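Tol-Pal system protein TolB (Acinetobacter baumannii, PDB 7MX5) probably works in the periplasm as part of the Tol-Pal system, which takes part in outer membrane invagination during cell division and in keeping the outer membrane intact. Local coordinates at residues E262-P267 with D348-F353; A271-S276 with G307-D312; P219-S222 with S227-F230. All blocks are in the same frame, centred on the assembly; numbering follows the deposited sequence.

Interaction 1: residues E262-P267 with D348-F353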
ATOM      1  N   GLU A 262     -17.784  -0.607  -6.608  1.00 68.88           N
ATOM      2  CA  GLU A 262     -16.449  -0.574  -7.187  1.00 62.90           C
ATOM      3  C   GLU A 262     -16.018  -1.998  -7.503  1.00 59.54           C
ATOM      4  O   GLU A 262     -16.227  -2.907  -6.697  1.00 58.82           O
ATOM      5  CB  GLU A 262     -15.428   0.082  -6.242  1.00 60.51           C
ATOM      6  CG  GLU A 262     -15.886   1.387  -5.606  1.00 61.57           C
ATOM      7  CD  GLU A 262     -16.614   1.170  -4.293  1.00 65.86           C
ATOM      8  OE1 GLU A 262     -16.721   0.004  -3.856  1.00 58.26           O
ATOM      9  OE2 GLU A 262     -17.083   2.166  -3.703  1.00 64.63           O
ATOM     10  N   ALA A 263     -15.414  -2.186  -8.674  1.00 42.46           N
ATOM     11  CA  ALA A 263     -14.967  -3.494  -9.129  1.00 34.49           C
ATOM     12  C   ALA A 263     -13.449  -3.582  -9.061  1.00 36.94           C
ATOM     13  O   ALA A 263     -12.746  -2.637  -9.432  1.00 41.50           O
ATOM     14  CB  ALA A 263     -15.444  -3.771 -10.556  1.00 40.03           C
ATOM     15  N   ARG A 264     -12.947  -4.720  -8.585  1.00 30.82           N
ATOM     16  CA  ARG A 264     -11.514  -4.952  -8.433  1.00 39.93           C
ATOM     17  C   ARG A 264     -11.176  -6.333  -8.974  1.00 38.77           C
ATOM     18  O   ARG A 264     -11.754  -7.331  -8.533  1.00 35.40           O
ATOM     19  CB  ARG A 264     -11.085  -4.832  -6.968  1.00 42.57           C
ATOM     20  CG  ARG A 264     -11.452  -3.508  -6.315  1.00 42.02           C
ATOM     21  CD  ARG A 264     -10.242  -2.597  -6.210  1.00 42.55           C
ATOM     22  NE  ARG A 264     -10.603  -1.257  -5.763  1.00 51.62           N
ATOM     23  CZ  ARG A 264      -9.886  -0.529  -4.919  1.00 57.34           C
ATOM     24  NH1 ARG A 264      -8.760  -0.986  -4.397  1.00 46.39           N
ATOM     25  NH2 ARG A 264     -10.309   0.688  -4.590  1.00 54.32           N
ATOM     26  N   TYR A 265     -10.236  -6.387  -9.916  1.00 37.33           N
ATOM     27  CA  TYR A 265      -9.849  -7.652 -10.527  1.00 35.58           C
ATOM     28  C   TYR A 265      -9.204  -8.582  -9.509  1.00 36.38           C
ATOM     29  O   TYR A 265      -8.483  -8.142  -8.608  1.00 34.86           O
ATOM     30  CB  TYR A 265      -8.866  -7.415 -11.673  1.00 35.61           C
ATOM     31  CG  TYR A 265      -9.471  -6.877 -12.947  1.00 48.45           C
ATOM     32  CD1 TYR A 265     -10.106  -7.721 -13.849  1.00 49.72           C
ATOM     33  CD2 TYR A 265      -9.378  -5.530 -13.265  1.00 38.24           C
ATOM     34  CE1 TYR A 265     -10.650  -7.232 -15.022  1.00 53.57           C
ATOM     35  CE2 TYR A 265      -9.911  -5.033 -14.437  1.00 39.83           C
ATOM     36  CZ  TYR A 265     -10.544  -5.888 -15.312  1.00 50.18           C
ATOM     37  OH  TYR A 265     -11.081  -5.391 -16.478  1.00 56.00           O
ATOM     38  N   THR A 266      -9.459  -9.878  -9.663  1.00 31.45           N
ATOM     39  CA  THR A 266      -8.662 -10.856  -8.939  1.00 36.32           C
ATOM     40  C   THR A 266      -7.294 -10.991  -9.608  1.00 36.39           C
ATOM     41  O   THR A 266      -7.196 -10.920 -10.836  1.00 32.35           O
ATOM     42  CB  THR A 266      -9.363 -12.214  -8.907  1.00 37.08           C
ATOM     43  OG1 THR A 266      -9.698 -12.614 -10.241  1.00 36.15           O
ATOM     44  CG2 THR A 266     -10.634 -12.142  -8.070  1.00 35.79           C
ATOM     45  N   PRO A 267      -6.222 -11.179  -8.831  1.00 38.10           N
ATOM     46  CA  PRO A 267      -4.874 -11.187  -9.426  1.00 39.54           C
ATOM     47  C   PRO A 267      -4.636 -12.316 -10.418  1.00 40.36           C
ATOM     48  O   PRO A 267      -3.637 -12.266 -11.147  1.00 37.58           O
ATOM     49  CB  PRO A 267      -3.948 -11.314  -8.209  1.00 35.04           C
ATOM     50  CG  PRO A 267      -4.804 -11.879  -7.129  1.00 34.32           C
ATOM     51  CD  PRO A 267      -6.184 -11.350  -7.369  1.00 32.39           C
ATOM     52  N   ASP A 348     -15.912   4.968   5.015  1.00 42.97           N
ATOM     53  CA  ASP A 348     -16.355   3.860   4.172  1.00 39.31           C
ATOM     54  C   ASP A 348     -15.597   3.962   2.851  1.00 37.09           C
ATOM     55  O   ASP A 348     -16.100   4.445   1.833  1.00 44.68           O
ATOM     56  CB  ASP A 348     -17.866   3.904   3.976  1.00 36.46           C
ATOM     57  CG  ASP A 348     -18.368   2.825   3.039  1.00 41.80           C
ATOM     58  OD1 ASP A 348     -17.825   1.701   3.078  1.00 39.58           O
ATOM     59  OD2 ASP A 348     -19.311   3.099   2.267  1.00 46.73           O
ATOM     60  N   GLU A 349     -14.348   3.501   2.880  1.00 34.66           N
ATOM     61  CA  GLU A 349     -13.422   3.687   1.775  1.00 37.50           C
ATOM     62  C   GLU A 349     -12.556   2.444   1.627  1.00 39.64           C
ATOM     63  O   GLU A 349     -12.262   1.753   2.605  1.00 36.62           O
ATOM     64  CB  GLU A 349     -12.552   4.931   1.995  1.00 36.53           C
ATOM     65  CG  GLU A 349     -11.772   5.398   0.780  1.00 33.18           C
ATOM     66  CD  GLU A 349     -11.537   6.896   0.793  1.00 39.39           C
ATOM     67  OE1 GLU A 349     -12.496   7.652   0.528  1.00 33.98           O
ATOM     68  OE2 GLU A 349     -10.400   7.320   1.083  1.00 41.84           O
ATOM     69  N   SER A 350     -12.142   2.175   0.395  1.00 40.25           N
ATOM     70  CA  SER A 350     -11.430   0.939   0.097  1.00 37.79           C
ATOM     71  C   SER A 350     -10.046   0.939   0.738  1.00 39.30           C
ATOM     72  O   SER A 350      -9.328   1.943   0.654  1.00 34.02           O
ATOM     73  CB  SER A 350     -11.303   0.756  -1.414  1.00 33.87           C
ATOM     74  OG  SER A 350     -11.244  -0.617  -1.757  1.00 44.09           O
ATOM     75  N   PRO A 351      -9.640  -0.147   1.381  1.00 34.58           N
ATOM     76  CA  PRO A 351      -8.248  -0.296   1.811  1.00 33.33           C
ATOM     77  C   PRO A 351      -7.392  -0.750   0.633  1.00 35.70           C
ATOM     78  O   PRO A 351      -7.870  -0.908  -0.490  1.00 34.63           O
ATOM     79  CB  PRO A 351      -8.317  -1.368   2.908  1.00 38.27           C
ATOM     80  CG  PRO A 351      -9.758  -1.841   2.958  1.00 28.13           C
ATOM     81  CD  PRO A 351     -10.461  -1.309   1.752  1.00 37.13           C
ATOM     82  N   SER A 352      -6.106  -0.962   0.903  1.00 34.80           N
ATOM     83  CA  SER A 352      -5.178  -1.374  -0.141  1.00 29.78           C
ATOM     84  C   SER A 352      -4.098  -2.259   0.459  1.00 33.58           C
ATOM     85  O   SER A 352      -3.437  -1.867   1.426  1.00 32.67           O
ATOM     86  CB  SER A 352      -4.551  -0.159  -0.834  1.00 37.17           C
ATOM     87  OG  SER A 352      -4.071  -0.497  -2.124  1.00 35.69           O
ATOM     88  N   PHE A 353      -3.923  -3.442  -0.121  1.00 26.81           N
ATOM     89  CA  PHE A 353      -2.921  -4.389   0.342  1.00 28.02           C
ATOM     90  C   PHE A 353      -1.528  -3.977  -0.118  1.00 30.42           C
ATOM     91  O   PHE A 353      -1.345  -3.433  -1.211  1.00 32.64           O
ATOM     92  CB  PHE A 353      -3.230  -5.792  -0.180  1.00 28.86           C
ATOM     93  CG  PHE A 353      -3.975  -6.658   0.795  1.00 36.16           C
ATOM     94  CD1 PHE A 353      -3.402  -7.018   2.003  1.00 39.58           C
ATOM     95  CD2 PHE A 353      -5.244  -7.124   0.495  1.00 28.33           C
ATOM     96  CE1 PHE A 353      -4.085  -7.822   2.898  1.00 47.31           C
ATOM     97  CE2 PHE A 353      -5.931  -7.929   1.384  1.00 38.83           C
ATOM     98  CZ  PHE A 353      -5.352  -8.278   2.588  1.00 35.01           C
TER
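Arg264 lays a face of its guanidinium against the hydroxyl end of Ser350, and this is a worked case of how two polar groups can pack closely without bonding to each other. Ser350 OG sits 3.2 Å above the guanidinium plane, displaced from the centre toward the rim. The nearest nitrogen, Arg264 NH2, is 3.3 Å from Ser350 OG, and it comes as close, 3.3 Å, to Ser350 CB. The N-H bonds of a guanidinium lie in its plane, so an oxygen above the face is badly placed to accept one, and the pair makes no hydrogen bond. Arg264 CZ is 3.4 Å from Ser350 OG, which lies over the amino end of the group, nearest NH2. The arginine reaches this place with CG anti to its own carbonyl carbon and a sharp bend at chi2 (-103°), beyond which the chain runs on extended. Both segments belong to the six-bladed beta-propeller of TolB: strand 263-265 and strand 352-353 are each the innermost strand of a blade, and the blade that begins with strand 304-309 stands between them. The contact therefore passes across the inner surface of the propeller, skipping one blade. Ser350 OG is not left without a partner, since it is hydrogen-bonded to the backbone O of Arg306 on that intervening blade. Further along, Arg264 NH1 approaches Pro351 O obliquely at 4.0 Å, too far for a bond. Glu262 OE2 and Asp348 OD2 stand 6.4 Å apart, and the side chain of Arg306 forms a salt bridge to each, which would be expected to offset the repulsion between the two carboxylates.

Interaction 2: residues A271-S276 with G307-D312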
ATOM      1  N   ALA A 271     -11.537 -13.414 -12.495  1.00 38.42           N
ATOM      2  CA  ALA A 271     -12.763 -12.834 -11.967  1.00 39.21           C
ATOM      3  C   ALA A 271     -12.468 -11.441 -11.431  1.00 40.97           C
ATOM      4  O   ALA A 271     -11.335 -10.955 -11.485  1.00 35.13           O
ATOM      5  CB  ALA A 271     -13.359 -13.731 -10.879  1.00 37.21           C
ATOM      6  N   PHE A 272     -13.513 -10.796 -10.915  1.00 38.35           N
ATOM      7  CA  PHE A 272     -13.377  -9.565 -10.152  1.00 41.56           C
ATOM      8  C   PHE A 272     -14.428  -9.556  -9.052  1.00 36.77           C
ATOM      9  O   PHE A 272     -15.459 -10.228  -9.142  1.00 31.33           O
ATOM     10  CB  PHE A 272     -13.499  -8.312 -11.039  1.00 46.53           C
ATOM     11  CG  PHE A 272     -14.883  -8.066 -11.586  1.00 39.77           C
ATOM     12  CD1 PHE A 272     -15.821  -7.349 -10.856  1.00 40.25           C
ATOM     13  CD2 PHE A 272     -15.232  -8.518 -12.847  1.00 42.74           C
ATOM     14  CE1 PHE A 272     -17.086  -7.115 -11.362  1.00 34.23           C
ATOM     15  CE2 PHE A 272     -16.494  -8.281 -13.359  1.00 39.94           C
ATOM     16  CZ  PHE A 272     -17.421  -7.581 -12.616  1.00 29.08           C
ATOM     17  N   ILE A 273     -14.153  -8.789  -8.002  1.00 28.44           N
ATOM     18  CA  ILE A 273     -15.069  -8.650  -6.881  1.00 28.71           C
ATOM     19  C   ILE A 273     -15.679  -7.256  -6.915  1.00 44.32           C
ATOM     20  O   ILE A 273     -15.139  -6.323  -7.518  1.00 35.03           O
ATOM     21  CB  ILE A 273     -14.379  -8.920  -5.527  1.00 33.22           C
ATOM     22  CG1 ILE A 273     -13.392  -7.801  -5.194  1.00 33.44           C
ATOM     23  CG2 ILE A 273     -13.676 -10.269  -5.547  1.00 21.99           C
ATOM     24  CD1 ILE A 273     -12.917  -7.819  -3.759  1.00 33.25           C
ATOM     25  N   PHE A 274     -16.824  -7.118  -6.250  1.00 34.56           N
ATOM     26  CA  PHE A 274     -17.560  -5.861  -6.269  1.00 34.18           C
ATOM     27  C   PHE A 274     -18.568  -5.853  -5.130  1.00 38.54           C
ATOM     28  O   PHE A 274     -18.936  -6.900  -4.590  1.00 29.48           O
ATOM     29  CB  PHE A 274     -18.266  -5.641  -7.614  1.00 36.26           C
ATOM     30  CG  PHE A 274     -19.322  -6.666  -7.920  1.00 41.25           C
ATOM     31  CD1 PHE A 274     -18.975  -7.950  -8.310  1.00 37.90           C
ATOM     32  CD2 PHE A 274     -20.664  -6.344  -7.811  1.00 42.16           C
ATOM     33  CE1 PHE A 274     -19.944  -8.891  -8.589  1.00 40.07           C
ATOM     34  CE2 PHE A 274     -21.638  -7.282  -8.087  1.00 37.62           C
ATOM     35  CZ  PHE A 274     -21.277  -8.558  -8.476  1.00 35.67           C
ATOM     36  N   THR A 275     -19.009  -4.649  -4.776  1.00 34.16           N
ATOM     37  CA  THR A 275     -20.021  -4.454  -3.747  1.00 36.32           C
ATOM     38  C   THR A 275     -21.403  -4.424  -4.383  1.00 37.05           C
ATOM     39  O   THR A 275     -21.577  -3.910  -5.493  1.00 31.70           O
ATOM     40  CB  THR A 275     -19.761  -3.155  -2.979  1.00 44.66           C
ATOM     41  OG1 THR A 275     -18.471  -3.218  -2.357  1.00 35.18           O
ATOM     42  CG2 THR A 275     -20.825  -2.928  -1.915  1.00 37.94           C
ATOM     43  N   SER A 276     -22.387  -4.979  -3.677  1.00 38.83           N
ATOM     44  CA  SER A 276     -23.717  -5.129  -4.244  1.00 40.74           C
ATOM     45  C   SER A 276     -24.769  -5.042  -3.150  1.00 42.88           C
ATOM     46  O   SER A 276     -24.571  -5.559  -2.047  1.00 37.16           O
ATOM     47  CB  SER A 276     -23.838  -6.464  -4.978  1.00 46.29           C
ATOM     48  OG  SER A 276     -25.154  -6.633  -5.469  1.00 49.58           O
ATOM     49  N   GLY A 307     -14.105  -4.115  -1.114  1.00 35.32           N
ATOM     50  CA  GLY A 307     -13.101  -5.153  -1.011  1.00 35.78           C
ATOM     51  C   GLY A 307     -11.980  -4.979  -2.020  1.00 31.48           C
ATOM     52  O   GLY A 307     -12.174  -4.487  -3.131  1.00 32.05           O
ATOM     53  N   THR A 308     -10.783  -5.393  -1.611  1.00 32.47           N
ATOM     54  CA  THR A 308      -9.622  -5.407  -2.486  1.00 35.41           C
ATOM     55  C   THR A 308      -8.862  -6.707  -2.269  1.00 35.70           C
ATOM     56  O   THR A 308      -8.920  -7.306  -1.193  1.00 33.40           O
ATOM     57  CB  THR A 308      -8.704  -4.198  -2.244  1.00 34.84           C
ATOM     58  OG1 THR A 308      -7.589  -4.252  -3.142  1.00 40.59           O
ATOM     59  CG2 THR A 308      -8.199  -4.183  -0.811  1.00 28.12           C
ATOM     60  N   LEU A 309      -8.150  -7.140  -3.305  1.00 36.26           N
ATOM     61  CA  LEU A 309      -7.496  -8.440  -3.317  1.00 35.98           C
ATOM     62  C   LEU A 309      -6.021  -8.311  -2.966  1.00 37.48           C
ATOM     63  O   LEU A 309      -5.351  -7.364  -3.385  1.00 39.06           O
ATOM     64  CB  LEU A 309      -7.635  -9.107  -4.689  1.00 37.18           C
ATOM     65  CG  LEU A 309      -9.002  -9.670  -5.083  1.00 36.94           C
ATOM     66  CD1 LEU A 309      -9.690 -10.317  -3.892  1.00 28.75           C
ATOM     67  CD2 LEU A 309      -9.875  -8.587  -5.694  1.00 42.36           C
ATOM     68  N   SER A 310      -5.522  -9.275  -2.197  1.00 37.57           N
ATOM     69  CA  SER A 310      -4.088  -9.384  -1.982  1.00 37.20           C
ATOM     70  C   SER A 310      -3.413  -9.910  -3.244  1.00 36.61           C
ATOM     71  O   SER A 310      -4.026 -10.610  -4.055  1.00 34.95           O
ATOM     72  CB  SER A 310      -3.790 -10.304  -0.797  1.00 41.73           C
ATOM     73  OG  SER A 310      -4.167 -11.640  -1.078  1.00 40.58           O
ATOM     74  N   ALA A 311      -2.136  -9.554  -3.408  1.00 39.84           N
ATOM     75  CA  ALA A 311      -1.409  -9.953  -4.609  1.00 41.51           C
ATOM     76  C   ALA A 311      -1.353 -11.469  -4.748  1.00 44.85           C
ATOM     77  O   ALA A 311      -1.414 -12.002  -5.862  1.00 47.37           O
ATOM     78  CB  ALA A 311       0.001  -9.361  -4.591  1.00 45.62           C
ATOM     79  N   ASP A 312      -1.243 -12.182  -3.624  1.00 47.82           N
ATOM     80  CA  ASP A 312      -1.244 -13.640  -3.669  1.00 49.73           C
ATOM     81  C   ASP A 312      -2.608 -14.193  -4.064  1.00 47.49           C
ATOM     82  O   ASP A 312      -2.690 -15.287  -4.635  1.00 58.01           O
ATOM     83  CB  ASP A 312      -0.804 -14.204  -2.316  1.00 48.92           C
ATOM     84  CG  ASP A 312      -1.689 -13.739  -1.170  1.00 57.75           C
ATOM     85  OD1 ASP A 312      -2.904 -14.021  -1.186  1.00 57.04           O
ATOM     86  OD2 ASP A 312      -1.164 -13.087  -0.244  1.00 61.22           O
TER
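Ile273 and Leu309 reach toward each other tip to tip, joining the second strand of one propeller blade, 271-276, to the innermost strand, 304-309, of the next. The two strand segments run nearly antiparallel, at 166°, yet their axes come no nearer than 7.2 Å, so side chains fill the gap where paired strands would have bonded backbones. From CB, which points toward the other segment, the isoleucine divides. CG2 only grazes the partner, 4.2 Å from Leu309 CD2. CG1 stands between the backbone N and the carbonyl carbon, with chi1 at 70°, and this crowded position brings it to 3.6 Å from Leu309 CD2. The chain then continues extended to CD1, which settles on the backbone of Gly307, 3.5 Å from both Gly307 C and Gly307 O. The same methyl lies 3.7 Å from Leu309 CD2, so it is lodged beside the leucine and against the peptide that leads into Thr308. With no side chain on Gly307, the methyl can come right down to the main chain. Thr275, two residues further on, hydrogen-bonds through OG1 to the backbone N of Arg306, adding a polar tie between the same two blades. Between the segments themselves no hydrogen bond forms: the contact would rest on dispersion and the exclusion of water, and on the fit of methyl groups against a bare glycine backbone.

Interaction 3: residues P219-S222 with S227-F230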
ATOM      1  N   PRO A 219     -11.573   3.196 -11.017  1.00 48.37           N
ATOM      2  CA  PRO A 219     -10.923   2.356 -12.026  1.00 40.01           C
ATOM      3  C   PRO A 219     -10.125   1.224 -11.398  1.00 54.64           C
ATOM      4  O   PRO A 219      -9.684   1.296 -10.249  1.00 51.95           O
ATOM      5  CB  PRO A 219     -10.001   3.333 -12.767  1.00 43.51           C
ATOM      6  CG  PRO A 219      -9.777   4.465 -11.828  1.00 42.24           C
ATOM      7  CD  PRO A 219     -10.859   4.464 -10.788  1.00 51.15           C
ATOM      8  N   SER A 220      -9.957   0.161 -12.181  1.00 60.05           N
ATOM      9  CA  SER A 220      -9.172  -0.995 -11.777  1.00 48.40           C
ATOM     10  C   SER A 220      -8.712  -1.710 -13.038  1.00 50.41           C
ATOM     11  O   SER A 220      -9.497  -1.886 -13.973  1.00 56.88           O
ATOM     12  CB  SER A 220      -9.976  -1.943 -10.882  1.00 47.19           C
ATOM     13  OG  SER A 220      -9.224  -3.100 -10.558  1.00 57.13           O
ATOM     14  N   PHE A 221      -7.449  -2.121 -13.056  1.00 42.86           N
ATOM     15  CA  PHE A 221      -6.807  -2.609 -14.269  1.00 43.98           C
ATOM     16  C   PHE A 221      -6.615  -4.119 -14.221  1.00 47.34           C
ATOM     17  O   PHE A 221      -6.315  -4.688 -13.166  1.00 38.64           O
ATOM     18  CB  PHE A 221      -5.462  -1.916 -14.480  1.00 36.94           C
ATOM     19  CG  PHE A 221      -5.592  -0.490 -14.914  1.00 47.43           C
ATOM     20  CD1 PHE A 221      -5.911  -0.178 -16.224  1.00 37.52           C
ATOM     21  CD2 PHE A 221      -5.419   0.541 -14.006  1.00 40.74           C
ATOM     22  CE1 PHE A 221      -6.041   1.135 -16.626  1.00 37.94           C
ATOM     23  CE2 PHE A 221      -5.547   1.853 -14.402  1.00 46.80           C
ATOM     24  CZ  PHE A 221      -5.859   2.152 -15.714  1.00 39.19           C
ATOM     25  N   SER A 222      -6.795  -4.754 -15.376  1.00 44.32           N
ATOM     26  CA  SER A 222      -6.632  -6.192 -15.488  1.00 42.38           C
ATOM     27  C   SER A 222      -5.173  -6.584 -15.260  1.00 49.33           C
ATOM     28  O   SER A 222      -4.259  -5.846 -15.635  1.00 47.02           O
ATOM     29  CB  SER A 222      -7.078  -6.668 -16.867  1.00 43.10           C
ATOM     30  OG  SER A 222      -8.253  -7.453 -16.792  1.00 56.69           O
ATOM     31  N   SER A 227      -7.307  -4.797 -20.020  1.00 40.25           N
ATOM     32  CA  SER A 227      -8.661  -4.343 -19.743  1.00 48.43           C
ATOM     33  C   SER A 227      -8.681  -3.497 -18.479  1.00 52.69           C
ATOM     34  O   SER A 227      -7.749  -3.519 -17.672  1.00 50.43           O
ATOM     35  CB  SER A 227      -9.629  -5.525 -19.601  1.00 47.46           C
ATOM     36  OG  SER A 227      -9.563  -6.374 -20.734  1.00 56.26           O
ATOM     37  N   MET A 228      -9.770  -2.747 -18.320  1.00 45.00           N
ATOM     38  CA  MET A 228      -9.978  -1.902 -17.154  1.00 45.15           C
ATOM     39  C   MET A 228     -11.452  -1.920 -16.778  1.00 48.96           C
ATOM     40  O   MET A 228     -12.323  -1.813 -17.646  1.00 44.28           O
ATOM     41  CB  MET A 228      -9.525  -0.460 -17.417  1.00 36.88           C
ATOM     42  CG  MET A 228     -10.023   0.547 -16.389  1.00 38.55           C
ATOM     43  SD  MET A 228      -9.835   2.259 -16.922  1.00 57.04           S
ATOM     44  CE  MET A 228     -11.508   2.606 -17.460  1.00 51.50           C
ATOM     45  N   LEU A 229     -11.725  -2.066 -15.485  1.00 40.12           N
ATOM     46  CA  LEU A 229     -13.076  -1.967 -14.958  1.00 38.89           C
ATOM     47  C   LEU A 229     -13.317  -0.570 -14.400  1.00 45.18           C
ATOM     48  O   LEU A 229     -12.392   0.099 -13.931  1.00 45.94           O
ATOM     49  CB  LEU A 229     -13.323  -3.008 -13.863  1.00 42.06           C
ATOM     50  CG  LEU A 229     -13.444  -4.467 -14.298  1.00 45.79           C
ATOM     51  CD1 LEU A 229     -13.195  -5.386 -13.116  1.00 45.55           C
ATOM     52  CD2 LEU A 229     -14.804  -4.743 -14.917  1.00 39.45           C
ATOM     53  N   PHE A 230     -14.572  -0.134 -14.458  1.00 37.46           N
ATOM     54  CA  PHE A 230     -14.942   1.163 -13.912  1.00 46.06           C
ATOM     55  C   PHE A 230     -16.435   1.171 -13.625  1.00 51.38           C
ATOM     56  O   PHE A 230     -17.200   0.377 -14.180  1.00 42.59           O
ATOM     57  CB  PHE A 230     -14.563   2.310 -14.859  1.00 40.94           C
ATOM     58  CG  PHE A 230     -15.250   2.261 -16.196  1.00 49.28           C
ATOM     59  CD1 PHE A 230     -14.815   1.395 -17.187  1.00 53.90           C
ATOM     60  CD2 PHE A 230     -16.324   3.093 -16.467  1.00 48.56           C
ATOM     61  CE1 PHE A 230     -15.442   1.355 -18.418  1.00 57.16           C
ATOM     62  CE2 PHE A 230     -16.955   3.057 -17.697  1.00 46.03           C
ATOM     63  CZ  PHE A 230     -16.513   2.189 -18.674  1.00 52.30           C
TER
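The sulfur of Met228 approaches the ring of Phe221 obliquely, a Met-aromatic contact made between neighbouring strands of a single hairpin. Met228 SD is 4.6 Å from the centroid of the Phe221 ring, in a direction 39° off the ring normal. The methionine leaves its strand with CG anti to the backbone N (chi1 166°) and stays extended through chi2, which carries SD alongside Phe221 CE1 and CZ. Nearer the backbone, Phe221 CD1 packs on Met228 CB at 3.8 Å. The two residues form an antiparallel non-hydrogen-bonded pair, and their side chains leave the sheet on the same face, which is what lets them touch. The next pair away from the turn, Ser220 with Leu229, is hydrogen-bonded in both directions: Ser220 N donates to Leu229 O at 3.0 Å, and Leu229 N donates to Ser220 O at 2.7 Å. Ser220 O also receives a CA-H...O contact from Met228 CA at 3.2 Å. Toward the turn, Ser222 N donates to Ser227 O at 2.8 Å in a nearly straight bond (169° at the hydrogen). Beside it, Ser222 OG rests against Ser227 CB at 3.7 Å. This hairpin forms the two inner strands, 215-221 and 227-232, of one propeller blade. On the Phe221 and Met228 face it packs against strand 195-200 of the preceding blade, through Leu198 and Ile196; on the Leu229 face it meets Ala263 and Tyr265 of the following blade, while strand 239-244 continues its own sheet beyond strand 227-232.

The three contacts sample three kinds of joint in one propeller: interaction 3 lies within a blade, interaction 2 joins adjacent blades, and interaction 1 spans an intervening one. Interactions 1 and 2 have centres about 5 Å apart and share a sheet, where Arg264 O probably accepts a hydrogen bond from Ile273 N at 2.9 Å. Arg264 thus belongs to the strand paired with that of Ile273. Interaction 3 lies about 11 Å, centre to centre, from interaction 1, and Tyr265 bridges them by packing its ring on Ser220, Phe221 and Ser222. Interaction 2, about 12 Å from interaction 3, touches it through Phe272 CG and Leu229 CD1, 3.5 Å apart.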